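Local coordinates for Mlr7391 protein (PDB 3HK4), which is of unknown function but, with its SnoaL-like NTF2-type fold, may act as a polyketide cyclase, at residues Asp95-Phe103 against Thr115-Val124. Residues are numbered along the deposited sequence; the frame is centred on the assembly and turned at random. Where two conformers were deposited one is given.
Sequences DQFALRFKF and TMDEVGLYTV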
ATOM      1  N   ASP A  95     -15.697  -4.365  23.621  1.00 37.19           N
ATOM      2  CA  ASP A  95     -14.750  -5.156  22.800  1.00 37.25           C
ATOM      3  C   ASP A  95     -13.774  -4.292  22.008  1.00 34.22           C
ATOM      4  O   ASP A  95     -13.129  -4.793  21.079  1.00 34.88           O
ATOM      5  CB  ASP A  95     -15.525  -6.096  21.808  1.00 40.61           C
ATOM      6  CG  ASP A  95     -16.433  -5.322  20.759  1.00 45.89           C
ATOM      7  OD1 ASP A  95     -16.738  -4.150  20.955  1.00 46.99           O
ATOM      8  OD2 ASP A  95     -16.918  -5.917  19.757  1.00 51.06           O
ATOM      9  N   GLN A  96     -13.678  -3.003  22.346  1.00 32.42           N
ATOM     10  CA  GLN A  96     -12.824  -2.114  21.610  1.00 30.80           C
ATOM     11  C   GLN A  96     -11.988  -1.195  22.460  1.00 29.81           C
ATOM     12  O   GLN A  96     -12.306  -0.910  23.597  1.00 29.03           O
ATOM     13  CB  GLN A  96     -13.670  -1.225  20.704  1.00 28.46           C
ATOM     14  CG  GLN A  96     -14.558  -1.928  19.678  1.00 29.37           C
ATOM     15  CD  GLN A  96     -15.321  -0.896  18.865  1.00 34.94           C
ATOM     16  OE1 GLN A  96     -15.764   0.142  19.390  1.00 39.08           O
ATOM     17  NE2 GLN A  96     -15.471  -1.158  17.610  1.00 34.71           N
ATOM     18  N   PHE A  97     -10.904  -0.743  21.862  1.00 30.73           N
ATOM     19  CA  PHE A  97     -10.069   0.293  22.445  1.00 27.67           C
ATOM     20  C   PHE A  97      -9.608   1.277  21.369  1.00 29.67           C
ATOM     21  O   PHE A  97      -9.570   0.968  20.199  1.00 31.91           O
ATOM     22  CB  PHE A  97      -8.906  -0.256  23.231  1.00 24.06           C
ATOM     23  CG  PHE A  97      -7.836  -0.916  22.406  1.00 29.38           C
ATOM     24  CD1 PHE A  97      -7.924  -2.254  22.114  1.00 24.19           C
ATOM     25  CD2 PHE A  97      -6.727  -0.220  21.973  1.00 25.87           C
ATOM     26  CE1 PHE A  97      -6.933  -2.882  21.378  1.00 32.37           C
ATOM     27  CE2 PHE A  97      -5.742  -0.832  21.262  1.00 30.58           C
ATOM     28  CZ  PHE A  97      -5.853  -2.196  20.963  1.00 27.86           C
ATOM     29  N   ALA A  98      -9.362   2.499  21.828  1.00 27.11           N
ATOM     30  CA  ALA A  98      -8.947   3.607  21.027  1.00 25.81           C
ATOM     31  C   ALA A  98      -7.632   4.133  21.511  1.00 27.99           C
ATOM     32  O   ALA A  98      -7.343   4.105  22.735  1.00 26.75           O
ATOM     33  CB  ALA A  98     -10.035   4.781  21.120  1.00 22.38           C
ATOM     34  N   LEU A  99      -6.852   4.634  20.566  1.00 29.75           N
ATOM     35  CA  LEU A  99      -5.582   5.286  20.820  1.00 30.51           C
ATOM     36  C   LEU A  99      -5.558   6.593  20.056  1.00 30.48           C
ATOM     37  O   LEU A  99      -6.177   6.738  19.018  1.00 28.83           O
ATOM     38  CB  LEU A  99      -4.402   4.432  20.338  1.00 30.78           C
ATOM     39  CG  LEU A  99      -4.190   3.096  21.028  1.00 35.47           C
ATOM     40  CD1 LEU A  99      -3.121   2.242  20.307  1.00 25.63           C
ATOM     41  CD2 LEU A  99      -3.803   3.385  22.459  1.00 30.53           C
ATOM     42  N   ARG A 100      -4.847   7.555  20.578  1.00 33.27           N
ATOM     43  CA  ARG A 100      -4.700   8.833  19.900  1.00 34.51           C
ATOM     44  C   ARG A 100      -3.206   8.972  19.572  1.00 34.69           C
ATOM     45  O   ARG A 100      -2.365   8.808  20.439  1.00 32.15           O
ATOM     46  CB  ARG A 100      -5.234   9.964  20.768  1.00 38.14           C
ATOM     47  CG  ARG A 100      -5.317  11.353  20.045  1.00 43.51           C
ATOM     48  CD  ARG A 100      -4.033  12.109  20.200  1.00 56.12           C
ATOM     49  NE  ARG A 100      -4.139  13.489  19.772  1.00 59.35           N
ATOM     50  CZ  ARG A 100      -4.748  14.456  20.463  1.00 71.78           C
ATOM     51  NH1 ARG A 100      -5.358  14.224  21.631  1.00 73.64           N
ATOM     52  NH2 ARG A 100      -4.756  15.685  19.963  1.00 69.24           N
ATOM     53  N   PHE A 101      -2.926   9.220  18.295  1.00 32.22           N
ATOM     54  CA  PHE A 101      -1.588   9.307  17.734  1.00 31.50           C
ATOM     55  C   PHE A 101      -1.386  10.727  17.308  1.00 34.97           C
ATOM     56  O   PHE A 101      -2.230  11.255  16.612  1.00 34.51           O
ATOM     57  CB  PHE A 101      -1.491   8.447  16.504  1.00 32.89           C
ATOM     58  CG  PHE A 101      -1.772   6.989  16.747  1.00 29.82           C
ATOM     59  CD1 PHE A 101      -0.782   6.161  17.241  1.00 38.57           C
ATOM     60  CD2 PHE A 101      -2.993   6.442  16.431  1.00 38.75           C
ATOM     61  CE1 PHE A 101      -1.002   4.818  17.437  1.00 39.31           C
ATOM     62  CE2 PHE A 101      -3.251   5.114  16.633  1.00 32.67           C
ATOM     63  CZ  PHE A 101      -2.251   4.274  17.125  1.00 33.75           C
ATOM     64  N   LYS A 102      -0.306  11.343  17.771  1.00 36.74           N
ATOM     65  CA  LYS A 102       0.101  12.710  17.367  1.00 41.25           C
ATOM     66  C   LYS A 102       1.603  12.620  17.081  1.00 40.81           C
ATOM     67  O   LYS A 102       2.408  12.372  17.982  1.00 40.30           O
ATOM     68  CB  LYS A 102      -0.225  13.786  18.419  1.00 39.48           C
ATOM     69  CG  LYS A 102      -0.254  15.198  17.803  1.00 46.80           C
ATOM     70  CD  LYS A 102      -0.271  16.359  18.816  1.00 51.32           C
ATOM     71  CE  LYS A 102      -1.643  16.627  19.434  1.00 59.48           C
ATOM     72  NZ  LYS A 102      -1.616  17.890  20.301  1.00 62.71           N
ATOM     73  N   PHE A 103       1.975  12.760  15.821  1.00 41.96           N
ATOM     74  CA  PHE A 103       3.380  12.651  15.402  1.00 44.07           C
ATOM     75  C   PHE A 103       3.694  13.514  14.193  1.00 43.59           C
ATOM     76  O   PHE A 103       2.827  13.751  13.352  1.00 41.99           O
ATOM     77  CB  PHE A 103       3.718  11.192  15.069  1.00 46.01           C
ATOM     78  CG  PHE A 103       2.831  10.588  14.006  1.00 54.98           C
ATOM     79  CD1 PHE A 103       1.600   9.997  14.342  1.00 63.23           C
ATOM     80  CD2 PHE A 103       3.210  10.601  12.666  1.00 56.98           C
ATOM     81  CE1 PHE A 103       0.760   9.423  13.341  1.00 52.35           C
ATOM     82  CE2 PHE A 103       2.374  10.035  11.668  1.00 56.28           C
ATOM     83  CZ  PHE A 103       1.157   9.436  12.013  1.00 55.01           C
ATOM     84  N   THR A 115       2.273  17.490  10.856  1.00 38.79           N
ATOM     85  CA  THR A 115       1.887  16.825  12.076  1.00 42.48           C
ATOM     86  C   THR A 115       0.633  16.048  11.767  1.00 42.42           C
ATOM     87  O   THR A 115      -0.299  16.616  11.240  1.00 44.45           O
ATOM     88  CB  THR A 115       1.592  17.829  13.193  1.00 44.23           C
ATOM     89  OG1 THR A 115       2.819  18.443  13.579  1.00 42.57           O
ATOM     90  CG2 THR A 115       1.015  17.132  14.384  1.00 43.46           C
HETATM   91  N   MSE A 116       0.650  14.765  12.080  0.50 41.54           N
HETATM   92  CA  MSE A 116      -0.495  13.921  11.932  0.50 41.75           C
HETATM   93  C   MSE A 116      -1.161  13.847  13.292  0.50 39.92           C
HETATM   94  O   MSE A 116      -0.497  13.883  14.330  0.50 38.45           O
HETATM   95  CB  MSE A 116      -0.076  12.547  11.443  0.50 44.39           C
HETATM   96  CG  MSE A 116       0.516  12.583  10.028  0.50 51.67           C
HETATM   97 SE   MSE A 116      -0.699  13.363   8.677  0.38 58.36          SE
HETATM   98  CE  MSE A 116       0.472  13.257   7.155  0.50 59.24           C
ATOM     99  N   ASP A 117      -2.484  13.851  13.297  1.00 37.94           N
ATOM    100  CA  ASP A 117      -3.213  13.751  14.552  1.00 37.12           C
ATOM    101  C   ASP A 117      -4.400  12.877  14.231  1.00 38.00           C
ATOM    102  O   ASP A 117      -5.290  13.259  13.471  1.00 36.04           O
ATOM    103  CB  ASP A 117      -3.602  15.156  15.008  1.00 38.45           C
ATOM    104  CG  ASP A 117      -4.158  15.212  16.419  1.00 43.91           C
ATOM    105  OD1 ASP A 117      -4.388  14.182  17.076  1.00 41.64           O
ATOM    106  OD2 ASP A 117      -4.384  16.327  16.901  1.00 52.84           O
ATOM    107  N   GLU A 118      -4.360  11.656  14.737  1.00 34.83           N
ATOM    108  CA  GLU A 118      -5.416  10.708  14.452  1.00 36.96           C
ATOM    109  C   GLU A 118      -5.805   9.823  15.623  1.00 34.45           C
ATOM    110  O   GLU A 118      -5.084   9.688  16.621  1.00 34.61           O
ATOM    111  CB  GLU A 118      -5.048   9.867  13.213  1.00 38.33           C
ATOM    112  CG  GLU A 118      -3.716   9.227  13.168  1.00 51.72           C
ATOM    113  CD  GLU A 118      -3.589   8.229  12.001  1.00 52.84           C
ATOM    114  OE1 GLU A 118      -4.332   8.396  10.994  1.00 46.61           O
ATOM    115  OE2 GLU A 118      -2.743   7.289  12.123  1.00 68.44           O
ATOM    116  N   VAL A 119      -7.003   9.260  15.495  1.00 29.48           N
ATOM    117  CA  VAL A 119      -7.515   8.350  16.458  1.00 28.08           C
ATOM    118  C   VAL A 119      -7.659   7.049  15.728  1.00 25.51           C
ATOM    119  O   VAL A 119      -8.186   6.983  14.617  1.00 28.20           O
ATOM    120  CB  VAL A 119      -8.873   8.792  17.111  1.00 30.15           C
ATOM    121  CG1 VAL A 119      -9.430   7.695  17.955  1.00 29.51           C
ATOM    122  CG2 VAL A 119      -8.660  10.066  18.004  1.00 26.63           C
ATOM    123  N   GLY A 120      -7.173   6.014  16.386  1.00 31.29           N
ATOM    124  CA  GLY A 120      -7.336   4.625  15.899  1.00 28.06           C
ATOM    125  C   GLY A 120      -8.315   3.855  16.789  1.00 29.69           C
ATOM    126  O   GLY A 120      -8.197   3.908  18.006  1.00 29.18           O
ATOM    127  N   LEU A 121      -9.247   3.114  16.197  1.00 29.97           N
ATOM    128  CA  LEU A 121     -10.194   2.299  16.967  1.00 29.81           C
ATOM    129  C   LEU A 121      -9.983   0.840  16.629  1.00 31.88           C
ATOM    130  O   LEU A 121     -10.031   0.479  15.451  1.00 29.08           O
ATOM    131  CB  LEU A 121     -11.632   2.697  16.645  1.00 31.29           C
ATOM    132  CG  LEU A 121     -12.750   2.067  17.461  1.00 33.19           C
ATOM    133  CD1 LEU A 121     -12.750   2.592  18.940  1.00 34.28           C
ATOM    134  CD2 LEU A 121     -14.080   2.377  16.806  1.00 32.82           C
ATOM    135  N   TYR A 122      -9.760   0.012  17.659  1.00 28.31           N
ATOM    136  CA  TYR A 122      -9.378  -1.365  17.462  1.00 32.65           C
ATOM    137  C   TYR A 122     -10.458  -2.253  18.012  1.00 30.16           C
ATOM    138  O   TYR A 122     -10.830  -2.058  19.117  1.00 28.50           O
ATOM    139  CB  TYR A 122      -8.053  -1.658  18.150  1.00 33.60           C
ATOM    140  CG  TYR A 122      -6.923  -0.798  17.585  1.00 30.37           C
ATOM    141  CD1 TYR A 122      -6.643   0.439  18.101  1.00 34.67           C
ATOM    142  CD2 TYR A 122      -6.151  -1.256  16.522  1.00 29.80           C
ATOM    143  CE1 TYR A 122      -5.633   1.242  17.561  1.00 33.10           C
ATOM    144  CE2 TYR A 122      -5.148  -0.462  15.965  1.00 30.54           C
ATOM    145  CZ  TYR A 122      -4.901   0.777  16.490  1.00 35.61           C
ATOM    146  OH  TYR A 122      -3.881   1.551  15.977  1.00 35.79           O
ATOM    147  N   THR A 123     -10.966  -3.162  17.204  1.00 29.79           N
ATOM    148  CA  THR A 123     -11.975  -4.147  17.637  1.00 29.47           C
ATOM    149  C   THR A 123     -11.322  -5.518  17.883  1.00 30.71           C
ATOM    150  O   THR A 123     -10.578  -6.023  17.033  1.00 28.00           O
ATOM    151  CB  THR A 123     -13.009  -4.337  16.584  1.00 30.36           C
ATOM    152  OG1 THR A 123     -13.604  -3.076  16.307  1.00 29.75           O
ATOM    153  CG2 THR A 123     -14.071  -5.333  17.031  1.00 28.62           C
ATOM    154  N   VAL A 124     -11.649  -6.127  19.023  1.00 26.76           N
ATOM    155  CA  VAL A 124     -11.052  -7.409  19.437  1.00 29.80           C
ATOM    156  C   VAL A 124     -12.100  -8.489  19.482  1.00 29.43           C
ATOM    157  O   VAL A 124     -13.172  -8.287  20.046  1.00 32.24           O
ATOM    158  CB  VAL A 124     -10.433  -7.267  20.803  1.00 26.07           C
ATOM    159  CG1 VAL A 124      -9.832  -8.571  21.309  1.00 26.98           C
ATOM    160  CG2 VAL A 124      -9.323  -6.151  20.738  1.00 25.77           C
TER
HETATM  161  O   HOH W   1     -15.668  -8.251  19.015  1.00 43.06           O
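Y122 meets F97, L99 and F101 of strand 96-103 in turn. Y122 CB sits over one face of the F97 ring, 3.7 Å from its centroid, a CH-pi contact. With chi1 at -61°, CG stands beside the backbone N, and the ring runs on along the sheet: Y122 CD1 comes 3.5 Å from F97 CE2, the two ring planes tilted by 19° but slid too far apart to overlap much. Y122 CE1 then reaches L99 CD1 at 3.9 Å, and Y122 OH ends at the edge of the F101 ring, 3.4 Å from F101 CZ. G120 has no side chain, which makes room for F101 CE2; its backbone N lies at the edge of that ring. M116 CB repeats the CH-pi arrangement over F103.

On the other face R100 and D117 form a two-nitrogen salt bridge: R100 NE to D117 OD1, 2.8 Å, is bent and out of the carboxylate plane, while R100 NH2 meets the syn lone pair of D117 OD2 at 3.2 Å. Q96 NE2 donates to T123 OG1 at 3.0 Å.

Paired backbone bonds at F97-Y122, L99-G120, F101-E118 and F103-M116 establish an antiparallel hairpin register. Helix 22-34 packs on F97 and L99, F29 meeting Y122 edge-to-face, as expected for the curved sheet and helices of the NTF2-like alpha+beta fold.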